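Local structure of afamin (Homo sapiens, 6FAK) at residues K389-E394 with E445-V450. The protein carries hydrophobic molecules in body fluids, binding vitamin E and keeping lipidated Wnt proteins soluble and active. Sequence-based numbering, arbitrary orientation.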
loop_
_atom_site.group_PDB
_atom_site.type_symbol
_atom_site.label_atom_id
_atom_site.label_comp_id
_atom_site.label_asym_id
_atom_site.label_seq_id
_atom_site.Cartn_x
_atom_site.Cartn_y
_atom_site.Cartn_z
ATOM N N LYS A 389 17.681 -16.767 4.224
ATOM C CA LYS A 389 18.467 -16.592 5.455
ATOM C C LYS A 389 18.188 -15.258 6.153
ATOM O O LYS A 389 18.166 -15.205 7.376
ATOM C CB LYS A 389 19.971 -16.697 5.168
ATOM C CG LYS A 389 20.439 -18.081 4.676
ATOM C CD LYS A 389 21.260 -18.880 5.690
ATOM C CE LYS A 389 20.403 -19.570 6.742
ATOM N NZ LYS A 389 19.857 -20.872 6.256
ATOM N N MET A 390 17.992 -14.189 5.380
ATOM C CA MET A 390 17.702 -12.855 5.942
ATOM C C MET A 390 16.368 -12.846 6.667
ATOM O O MET A 390 16.258 -12.362 7.803
ATOM C CB MET A 390 17.731 -11.758 4.869
ATOM C CG MET A 390 19.147 -11.366 4.426
ATOM S SD MET A 390 19.209 -10.100 3.132
ATOM C CE MET A 390 20.785 -10.470 2.357
ATOM N N VAL A 391 15.354 -13.403 6.028
ATOM C CA VAL A 391 14.050 -13.529 6.654
ATOM C C VAL A 391 14.092 -14.383 7.891
ATOM O O VAL A 391 13.467 -14.038 8.923
ATOM C CB VAL A 391 13.008 -14.030 5.655
ATOM C CG1 VAL A 391 11.717 -14.419 6.331
ATOM C CG2 VAL A 391 12.751 -12.915 4.636
ATOM N N GLN A 392 14.800 -15.500 7.815
ATOM C CA GLN A 392 14.958 -16.358 8.987
ATOM C C GLN A 392 15.594 -15.609 10.174
ATOM O O GLN A 392 15.138 -15.738 11.300
ATOM C CB GLN A 392 15.772 -17.611 8.637
ATOM C CG GLN A 392 14.984 -18.589 7.810
ATOM C CD GLN A 392 15.828 -19.731 7.245
ATOM O OE1 GLN A 392 17.018 -19.581 6.967
ATOM N NE2 GLN A 392 15.200 -20.874 7.060
ATOM N N GLN A 393 16.619 -14.793 9.902
ATOM C CA GLN A 393 17.267 -13.989 10.938
ATOM C C GLN A 393 16.293 -12.946 11.539
ATOM O O GLN A 393 16.169 -12.837 12.765
ATOM C CB GLN A 393 18.544 -13.323 10.388
ATOM C CG GLN A 393 19.640 -14.355 10.105
ATOM C CD GLN A 393 20.979 -13.758 9.693
ATOM O OE1 GLN A 393 21.048 -12.711 9.033
ATOM N NE2 GLN A 393 22.057 -14.427 10.092
ATOM N N GLU A 394 15.567 -12.235 10.676
ATOM C CA GLU A 394 14.594 -11.248 11.120
ATOM C C GLU A 394 13.495 -11.919 11.962
ATOM O O GLU A 394 13.144 -11.379 13.016
ATOM C CB GLU A 394 13.995 -10.454 9.950
ATOM C CG GLU A 394 14.967 -9.601 9.130
ATOM C CD GLU A 394 14.482 -9.238 7.710
ATOM O OE1 GLU A 394 13.693 -10.002 7.091
ATOM O OE2 GLU A 394 14.896 -8.172 7.165
ATOM N N GLU A 445 4.326 -20.576 4.798
ATOM C CA GLU A 445 4.913 -19.731 3.734
ATOM C C GLU A 445 5.408 -18.408 4.342
ATOM O O GLU A 445 5.182 -17.307 3.813
ATOM C CB GLU A 445 3.939 -19.548 2.542
ATOM C CG GLU A 445 3.939 -20.735 1.556
ATOM C CD GLU A 445 2.893 -20.622 0.433
ATOM O OE1 GLU A 445 2.380 -19.495 0.150
ATOM O OE2 GLU A 445 2.590 -21.673 -0.193
ATOM N N GLU A 446 6.153 -18.561 5.432
ATOM C CA GLU A 446 6.772 -17.464 6.119
ATOM C C GLU A 446 7.584 -16.612 5.142
ATOM O O GLU A 446 7.460 -15.373 5.150
ATOM C CB GLU A 446 7.704 -18.014 7.191
ATOM C CG GLU A 446 8.558 -16.981 7.896
ATOM C CD GLU A 446 9.497 -17.648 8.898
ATOM O OE1 GLU A 446 10.701 -17.895 8.566
ATOM O OE2 GLU A 446 9.018 -17.933 10.014
ATOM N N PHE A 447 8.415 -17.267 4.318
ATOM C CA PHE A 447 9.314 -16.486 3.436
ATOM C C PHE A 447 8.504 -15.597 2.490
ATOM O O PHE A 447 8.755 -14.374 2.416
ATOM C CB PHE A 447 10.322 -17.328 2.626
ATOM C CG PHE A 447 11.052 -16.501 1.585
ATOM C CD1 PHE A 447 12.015 -15.609 1.965
ATOM C CD2 PHE A 447 10.703 -16.588 0.223
ATOM C CE1 PHE A 447 12.665 -14.828 1.038
ATOM C CE2 PHE A 447 11.337 -15.805 -0.730
ATOM C CZ PHE A 447 12.330 -14.932 -0.322
ATOM N N ALA A 448 7.532 -16.195 1.790
ATOM C CA ALA A 448 6.741 -15.434 0.835
ATOM C C ALA A 448 5.961 -14.286 1.521
ATOM O O ALA A 448 5.962 -13.119 1.061
ATOM C CB ALA A 448 5.788 -16.334 0.056
ATOM N N CYS A 449 5.334 -14.618 2.630
ATOM C CA CYS A 449 4.516 -13.657 3.369
ATOM C C CYS A 449 5.337 -12.436 3.844
ATOM O O CYS A 449 4.981 -11.287 3.576
ATOM C CB CYS A 449 3.818 -14.380 4.535
ATOM S SG CYS A 449 2.689 -13.364 5.516
ATOM N N VAL A 450 6.457 -12.702 4.531
ATOM C CA VAL A 450 7.302 -11.661 5.062
ATOM C C VAL A 450 7.882 -10.777 3.930
ATOM O O VAL A 450 7.864 -9.540 4.021
ATOM C CB VAL A 450 8.470 -12.252 5.878
ATOM C CG1 VAL A 450 9.500 -11.187 6.247
ATOM C CG2 VAL A 450 7.952 -12.925 7.145
#
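Val391 is directed toward residues 446-450 and meets Phe447 and Val450 together, and more of its surface is buried by the contact than that of any other residue here. Its CB already lies 4.1 Å from CD1 of Phe447, so the branch point itself takes part. Beyond it the two methyls divide the work. With CG1 opposite the backbone N (chi1 169°), that methyl meets Val450 tip to tip, its CG1 3.9 Å from CG1 of Val450. The other methyl, CG2, comes 3.9 Å from CD1 of Phe447, approaching the ring obliquely, and also touches Val450 CG1. Phe447 reaches this place because its CG is likewise anti to the backbone N (chi1 171°), and the two side chains cross at about a right angle. Replacing Val391 by alanine removes CG1 and CG2 and would probably leave a gap between the two helices, facing Phe447 CD1 and Val450 CG1.

The margin is looser and partly polar: Glu446 OE1 stands 4.3 Å from Val391 CG1, too far for more than loose packing, while its OE2 accepts a hydrogen bond from Thr442 N. Glu394 OE1 grazes Val450 but forms a salt bridge with Arg486.

The segment axes cross at 84° and approach to 9.9 Å, an almost perpendicular apolar junction within the largely helical third albumin domain. It joins the long helix 376-417 to helix 446-462, whose Ala448 and Cys449 belong to the pocket of a bound polyether and whose Cys449 is disulfide-bonded to Cys440 of helix 423-440; that helix also packs on Val450 through Phe437.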